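Local coordinates for nucleotide pyrophosphohydrolase (Bacillus cereus, PDB 5IE9), which probably hydrolyses nucleoside triphosphates to the monophosphate and pyrophosphate with the help of divalent metal ions, as a MazG-type pyrophosphohydrolase, at residues G39-E44 / G68-V73; F25-M30 / N79-D84; K4-M9 / V73-A78. All coordinates share one frame; numbering follows the deposited sequence.

How the contacts relate
Starting from the N terminus, the chain enters helix 6-17 through residues 4-9, begins helix 27-49 around 25-30 and passes 39-44 further along it. After a connection that is partly unmodelled it comes back on helix 62-80. Residues 68-73 meet 39-44 and close the short loop of contact 1, which lies within the wider loops of the other two. Next, 73-78 reaches back to 4-9 and closes contact 3; 79-84 then meets 25-30 and closes contact 2, so contacts 2 and 3 cross. Helix 62-80 serves all three: contact 1 ties it to helix 27-49 near the metal, contact 2 ties its C-terminal end to the start of that helix, and contact 3 ties it to helix 6-17.

Contact 1: G39-E44 / G68-V73; sequences GELARE and GDVLFV
Glu40 and Asp69, on neighbouring helices, turn their carboxylates to nearly parallel planes, within about 6°, but set well off to the side of each other; the nearest oxygens, Glu40 OE1 and Asp69 OD2, are 4.4 Å apart. On the OE2 side of Glu40 comes the guanidinium of Arg43, one turn further along the same helix. Its NH2 makes a weak bond of 3.4 Å to Glu40 OE2, with the two planes turned by about 52°. The other terminal nitrogen, Arg43 NH1, meets Glu44 OE1 at 2.7 Å, but as a weak bond, sharply bent (124° at the hydrogen), so that one arginine links two glutamates in a salt-bridge network.

Two acidic residues brought this close make sense in the all-alpha pyrophosphohydrolase fold. Helices 27-49 and 62-80 run antiparallel, and their sequences carry the EExxE and ExxD signatures of this family. Glu37 and Glu66 bind manganese here, and the side chain of Glu40 lies about 3 Å from the ion, whose positive charge probably offsets the crowding of acids that also includes Asp69.

Beside this polar patch the helices meet through carbon. Leu41 CB sits 4.3 Å from Val70 CG2; the valine's CG1 stands anti to the backbone N, which leaves CG2 beside that nitrogen and turned to the leucine. Leu67 and Met38 extend the apolar layer, while Met74 of a second subunit packs on Val70.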
# COMPACT_ATOMS: atom_id res chain seq x y z
N GLY C 39 -4.24 -3.03 -3.00
CA GLY C 39 -4.42 -2.25 -4.21
C GLY C 39 -5.75 -2.55 -4.87
O GLY C 39 -6.43 -1.64 -5.35
N GLU C 40 -6.12 -3.84 -4.87
CA GLU C 40 -7.39 -4.27 -5.42
C GLU C 40 -8.57 -3.79 -4.59
O GLU C 40 -9.61 -3.42 -5.13
CB GLU C 40 -7.42 -5.78 -5.64
CG GLU C 40 -6.79 -6.22 -6.95
CD GLU C 40 -6.94 -7.71 -7.22
OE1 GLU C 40 -6.74 -8.51 -6.28
OE2 GLU C 40 -7.27 -8.08 -8.36
N LEU C 41 -8.40 -3.77 -3.27
CA LEU C 41 -9.38 -3.14 -2.39
C LEU C 41 -9.48 -1.65 -2.67
O LEU C 41 -10.60 -1.14 -2.82
CB LEU C 41 -9.08 -3.41 -0.90
CG LEU C 41 -10.05 -2.83 0.14
CD1 LEU C 41 -11.50 -3.28 -0.08
CD2 LEU C 41 -9.61 -3.19 1.54
N ALA C 42 -8.34 -0.96 -2.76
CA ALA C 42 -8.29 0.48 -3.07
C ALA C 42 -9.04 0.83 -4.35
O ALA C 42 -9.86 1.75 -4.34
CB ALA C 42 -6.85 0.97 -3.15
N ARG C 43 -8.75 0.07 -5.42
CA ARG C 43 -9.45 0.16 -6.70
C ARG C 43 -10.96 0.13 -6.48
O ARG C 43 -11.68 0.96 -7.04
CB ARG C 43 -9.05 -0.99 -7.63
CG ARG C 43 -9.55 -0.84 -9.06
CD ARG C 43 -10.38 -2.03 -9.53
NE ARG C 43 -9.58 -3.20 -9.89
CZ ARG C 43 -9.49 -4.32 -9.17
NH1 ARG C 43 -10.13 -4.46 -8.01
NH2 ARG C 43 -8.73 -5.33 -9.61
N GLU C 44 -11.43 -0.82 -5.67
CA GLU C 44 -12.85 -1.07 -5.51
C GLU C 44 -13.54 -0.03 -4.62
O GLU C 44 -14.65 0.41 -4.93
CB GLU C 44 -13.11 -2.51 -5.05
CG GLU C 44 -14.18 -3.25 -5.85
CD GLU C 44 -13.86 -3.36 -7.34
OE1 GLU C 44 -12.72 -3.73 -7.70
OE2 GLU C 44 -14.76 -3.08 -8.17
N GLY C 68 -12.24 -9.94 1.83
CA GLY C 68 -11.93 -11.37 2.03
C GLY C 68 -10.57 -11.75 1.47
O GLY C 68 -9.82 -12.50 2.11
N ASP C 69 -10.26 -11.23 0.27
CA ASP C 69 -8.96 -11.41 -0.37
C ASP C 69 -7.80 -10.90 0.49
O ASP C 69 -6.79 -11.58 0.65
CB ASP C 69 -8.93 -10.70 -1.73
CG ASP C 69 -9.41 -11.58 -2.89
OD1 ASP C 69 -9.59 -12.82 -2.73
OD2 ASP C 69 -9.60 -11.00 -3.99
N VAL C 70 -7.97 -9.70 1.05
CA VAL C 70 -6.99 -9.11 1.96
C VAL C 70 -6.89 -9.95 3.23
O VAL C 70 -5.79 -10.29 3.66
CB VAL C 70 -7.29 -7.62 2.28
CG1 VAL C 70 -6.24 -7.06 3.22
CG2 VAL C 70 -7.30 -6.79 1.01
N LEU C 71 -8.04 -10.31 3.79
CA LEU C 71 -8.13 -11.11 5.01
C LEU C 71 -7.44 -12.46 4.87
O LEU C 71 -6.82 -12.95 5.82
CB LEU C 71 -9.59 -11.31 5.41
CG LEU C 71 -10.11 -11.42 6.86
CD1 LEU C 71 -11.13 -12.55 6.90
CD2 LEU C 71 -9.07 -11.63 7.95
N PHE C 72 -7.54 -13.07 3.69
CA PHE C 72 -6.91 -14.37 3.42
C PHE C 72 -5.39 -14.28 3.55
O PHE C 72 -4.79 -15.12 4.22
CB PHE C 72 -7.33 -14.92 2.05
CG PHE C 72 -6.64 -16.21 1.67
CD1 PHE C 72 -7.08 -17.43 2.18
CD2 PHE C 72 -5.55 -16.20 0.79
CE1 PHE C 72 -6.44 -18.62 1.83
CE2 PHE C 72 -4.91 -17.39 0.44
CZ PHE C 72 -5.35 -18.60 0.96
N VAL C 73 -4.80 -13.27 2.90
CA VAL C 73 -3.35 -13.08 2.88
C VAL C 73 -2.86 -12.76 4.29
O VAL C 73 -1.80 -13.23 4.70
CB VAL C 73 -2.91 -12.00 1.85
CG1 VAL C 73 -1.39 -11.84 1.81
CG2 VAL C 73 -3.42 -12.34 0.46

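Contact 2: F25-M30 / N79-D84; sequences FSPLAM and NSLNID
Met30 and Ser80 supply the closest carbon contact between the start of helix 27-49 and the end of helix 62-80: Met30 CE lies 3.9 Å from Ser80 CB. The methionine chain bends at its second torsion (chi2 -83°) and then runs out straight, bringing the terminal methyl against that carbon. A second apolar touch is made further out, where Leu81 CD2 comes to 4.4 Å from the ring carbon Pro27 CB.

The polar approach is looser. Ser80 OG, trans to its backbone N, comes to 4.0 Å from Phe25 O, too long for a hydrogen bond, and none crosses the contact.

Backbone bonds shape both ends. Met30 N bonds to Ser26 O as the first turn after the N-cap residue Ser26 begins. Opposite it, helix 62-80 stops in a Schellman motif: Asn82, with positive phi, donates its N to Asn79 O, and Ile83 N reaches Ala78 O.

The contact thus joins the N-terminal start of one long helix to the C-terminal end of its antiparallel partner. Tyr24 from the preceding loop packs on both Met30 and Ser80, Tyr49 of a second subunit lies against Pro27 and Leu81, and Ile83 O accepts a hydrogen bond from Gln10 of helix 6-17.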
# COMPACT_ATOMS: atom_id res chain seq x y z
N PHE C 25 4.32 -18.71 1.55
CA PHE C 25 5.31 -17.78 0.98
C PHE C 25 6.14 -17.19 2.12
O PHE C 25 5.65 -17.07 3.24
CB PHE C 25 4.59 -16.67 0.18
CG PHE C 25 4.36 -17.00 -1.29
CD1 PHE C 25 4.08 -18.32 -1.72
CD2 PHE C 25 4.40 -15.97 -2.25
CE1 PHE C 25 3.88 -18.60 -3.07
CE2 PHE C 25 4.20 -16.25 -3.61
CZ PHE C 25 3.94 -17.56 -4.02
N SER C 26 7.40 -16.86 1.83
CA SER C 26 8.29 -16.19 2.80
C SER C 26 7.69 -14.84 3.20
O SER C 26 6.99 -14.22 2.39
CB SER C 26 9.70 -16.02 2.22
OG SER C 26 9.74 -15.07 1.17
N PRO C 27 7.95 -14.38 4.45
CA PRO C 27 7.31 -13.14 4.95
C PRO C 27 7.41 -11.91 4.03
O PRO C 27 6.45 -11.15 3.93
CB PRO C 27 8.02 -12.90 6.30
CG PRO C 27 9.13 -13.89 6.37
CD PRO C 27 8.73 -15.03 5.51
N LEU C 28 8.54 -11.74 3.34
CA LEU C 28 8.74 -10.63 2.42
C LEU C 28 7.90 -10.78 1.14
O LEU C 28 7.35 -9.80 0.64
CB LEU C 28 10.23 -10.47 2.12
CG LEU C 28 10.94 -9.12 2.14
CD1 LEU C 28 10.45 -8.19 3.25
CD2 LEU C 28 12.44 -9.35 2.28
N ALA C 29 7.81 -12.01 0.63
CA ALA C 29 6.90 -12.37 -0.47
C ALA C 29 5.42 -12.15 -0.10
O ALA C 29 4.64 -11.66 -0.93
CB ALA C 29 7.14 -13.80 -0.90
N MET C 30 5.06 -12.52 1.13
CA MET C 30 3.73 -12.25 1.71
C MET C 30 3.42 -10.77 1.74
O MET C 30 2.30 -10.36 1.46
CB MET C 30 3.66 -12.73 3.16
CG MET C 30 3.64 -14.22 3.35
SD MET C 30 1.98 -14.86 3.13
CE MET C 30 2.24 -16.50 3.81
N ASN C 79 -0.42 -17.19 10.04
CA ASN C 79 -0.16 -18.62 10.16
C ASN C 79 1.31 -18.94 9.93
O ASN C 79 1.92 -19.67 10.72
CB ASN C 79 -1.01 -19.41 9.17
CG ASN C 79 -2.49 -19.42 9.51
OD1 ASN C 79 -3.28 -19.99 8.76
ND2 ASN C 79 -2.88 -18.80 10.63
N SER C 80 1.85 -18.39 8.85
CA SER C 80 3.29 -18.42 8.51
C SER C 80 4.22 -18.17 9.70
O SER C 80 5.25 -18.84 9.82
CB SER C 80 3.56 -17.41 7.39
OG SER C 80 4.94 -17.16 7.20
N LEU C 81 3.84 -17.24 10.57
CA LEU C 81 4.66 -16.80 11.71
C LEU C 81 4.10 -17.23 13.07
O LEU C 81 4.45 -16.66 14.11
CB LEU C 81 4.86 -15.27 11.67
CG LEU C 81 5.29 -14.59 10.37
CD1 LEU C 81 5.02 -13.10 10.45
CD2 LEU C 81 6.75 -14.86 10.01
N ASN C 82 3.23 -18.25 13.06
CA ASN C 82 2.59 -18.80 14.27
C ASN C 82 1.89 -17.76 15.16
O ASN C 82 1.83 -17.91 16.39
CB ASN C 82 3.58 -19.68 15.06
CG ASN C 82 3.81 -21.04 14.40
OD1 ASN C 82 3.45 -22.07 14.97
ND2 ASN C 82 4.40 -21.04 13.21
N ILE C 83 1.36 -16.72 14.53
CA ILE C 83 0.61 -15.66 15.20
C ILE C 83 -0.89 -15.97 15.19
O ILE C 83 -1.46 -16.32 14.15
CB ILE C 83 0.89 -14.27 14.56
CG1 ILE C 83 2.37 -13.90 14.72
CG2 ILE C 83 -0.00 -13.19 15.17
CD1 ILE C 83 2.85 -12.80 13.79
N ASP C 84 -1.50 -15.86 16.37
CA ASP C 84 -2.95 -16.01 16.52
C ASP C 84 -3.61 -14.63 16.48
O ASP C 84 -3.37 -13.81 17.37
CB ASP C 84 -3.27 -16.75 17.83
CG ASP C 84 -4.76 -16.83 18.10
OD1 ASP C 84 -5.50 -17.42 17.27
OD2 ASP C 84 -5.19 -16.29 19.14

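Contact 3: K4-M9 / V73-A78; sequences KTMKDM and VMICMA
Met6 and Ile75 reach each other tip to tip because of how their chains turn. In Met6 a first torsion of -171° sets CG trans to the backbone N, and bends at the second and third torsions swing the methyl round to the far helix. Ile75 answers with CG1 set beside its own backbone N (chi1 -72°) and a nearly straight second torsion, which carries CD1 outward. Met6 CE then lies 3.7 Å from Ile75 CD1 and 3.8 Å from Ile75 CG1.

This is helix-to-helix packing in the buried interior of the all-alpha MazG fold, joining the first turn of helix 6-17 to the C-terminal half of helix 62-80. Ile75 is the single residue of 73-78 that does the touching, and both methionine methyls come to the same end of it. Met9 CE approaches the same methyl, Ile75 CD1, at 4.3 Å, whereas the other branch, Ile75 CG2, lies 4.2 Å from the backbone Met9 O. The two methionine methyls thus sit side by side on Ile75 CD1, and no hydrogen bond links the segments.

Leu85 of helix 85-96 packs on Met6 and Ile75 alike. From a second subunit, His89 touches both Met9 and Ile75, while Met9 of that subunit packs on Met6, so the patch belongs to the subunit interface as well as to the core.

The helix that carries the methionines is capped at its start by Thr5. Its hydroxyl accepts from Asp8 N at 3.1 Å between Thr5 OG1 and that nitrogen, and Thr5 OG1 donates to Asp8 OD2, 2.8 Å away, from above the carboxylate plane.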
# COMPACT_ATOMS: atom_id res chain seq x y z
N LYS C 4 -18.31 -19.02 13.13
CA LYS C 4 -16.90 -19.37 13.03
C LYS C 4 -16.01 -18.50 13.90
O LYS C 4 -16.13 -17.26 13.88
CB LYS C 4 -16.42 -19.31 11.59
CG LYS C 4 -16.82 -20.50 10.74
CD LYS C 4 -15.99 -20.58 9.48
CE LYS C 4 -16.59 -21.57 8.51
NZ LYS C 4 -15.86 -21.53 7.21
N THR C 5 -15.13 -19.15 14.65
CA THR C 5 -14.10 -18.45 15.43
C THR C 5 -12.94 -18.06 14.53
O THR C 5 -12.71 -18.71 13.50
CB THR C 5 -13.54 -19.33 16.57
OG1 THR C 5 -13.02 -20.54 16.03
CG2 THR C 5 -14.61 -19.64 17.62
N MET C 6 -12.21 -17.02 14.92
CA MET C 6 -10.96 -16.61 14.26
C MET C 6 -9.95 -17.76 14.21
O MET C 6 -9.28 -17.96 13.20
CB MET C 6 -10.37 -15.37 14.95
CG MET C 6 -9.18 -14.69 14.26
SD MET C 6 -9.54 -13.88 12.67
CE MET C 6 -8.88 -15.09 11.54
N LYS C 7 -9.88 -18.53 15.30
CA LYS C 7 -9.02 -19.72 15.39
C LYS C 7 -9.33 -20.75 14.30
O LYS C 7 -8.40 -21.28 13.69
CB LYS C 7 -9.08 -20.36 16.77
CG LYS C 7 -8.20 -19.67 17.79
CD LYS C 7 -7.75 -20.62 18.89
CE LYS C 7 -6.64 -20.03 19.75
NZ LYS C 7 -7.06 -18.81 20.51
N ASP C 8 -10.62 -21.00 14.07
CA ASP C 8 -11.07 -21.92 13.02
C ASP C 8 -10.79 -21.42 11.60
O ASP C 8 -10.34 -22.20 10.76
CB ASP C 8 -12.56 -22.25 13.17
CG ASP C 8 -12.85 -23.12 14.39
OD1 ASP C 8 -12.02 -23.99 14.75
OD2 ASP C 8 -13.93 -22.93 14.99
N MET C 9 -11.04 -20.13 11.33
CA MET C 9 -10.74 -19.52 10.03
C MET C 9 -9.26 -19.66 9.69
O MET C 9 -8.91 -19.92 8.54
CB MET C 9 -11.15 -18.04 9.98
CG MET C 9 -12.47 -17.71 10.66
SD MET C 9 -13.37 -16.21 10.19
CE MET C 9 -12.10 -15.05 9.70
N VAL C 73 -4.80 -13.27 2.90
CA VAL C 73 -3.35 -13.08 2.88
C VAL C 73 -2.86 -12.76 4.29
O VAL C 73 -1.80 -13.23 4.70
CB VAL C 73 -2.91 -12.00 1.85
CG1 VAL C 73 -1.39 -11.84 1.81
CG2 VAL C 73 -3.42 -12.34 0.46
N MET C 74 -3.66 -11.99 5.02
CA MET C 74 -3.39 -11.70 6.43
C MET C 74 -3.32 -12.97 7.26
O MET C 74 -2.38 -13.14 8.04
CB MET C 74 -4.43 -10.76 6.99
CG MET C 74 -4.04 -9.31 6.87
SD MET C 74 -5.39 -8.24 7.36
CE MET C 74 -4.91 -6.81 6.41
N ILE C 75 -4.31 -13.86 7.07
CA ILE C 75 -4.36 -15.13 7.78
C ILE C 75 -3.13 -15.96 7.42
O ILE C 75 -2.47 -16.51 8.30
CB ILE C 75 -5.69 -15.89 7.56
CG1 ILE C 75 -6.83 -15.18 8.30
CG2 ILE C 75 -5.59 -17.32 8.06
CD1 ILE C 75 -8.23 -15.58 7.88
N CYS C 76 -2.81 -16.01 6.13
CA CYS C 76 -1.58 -16.64 5.64
C CYS C 76 -0.34 -16.10 6.34
O CYS C 76 0.46 -16.89 6.87
CB CYS C 76 -1.45 -16.48 4.12
SG CYS C 76 -2.61 -17.50 3.20
N MET C 77 -0.19 -14.78 6.36
CA MET C 77 0.89 -14.09 7.05
C MET C 77 0.96 -14.55 8.52
O MET C 77 2.03 -14.97 8.99
CB MET C 77 0.69 -12.57 6.93
CG MET C 77 1.64 -11.69 7.73
SD MET C 77 3.23 -11.46 6.92
CE MET C 77 2.87 -10.09 5.81
N ALA C 78 -0.18 -14.50 9.20
CA ALA C 78 -0.27 -14.83 10.62
C ALA C 78 0.07 -16.30 10.90
O ALA C 78 0.76 -16.60 11.87
CB ALA C 78 -1.64 -14.47 11.16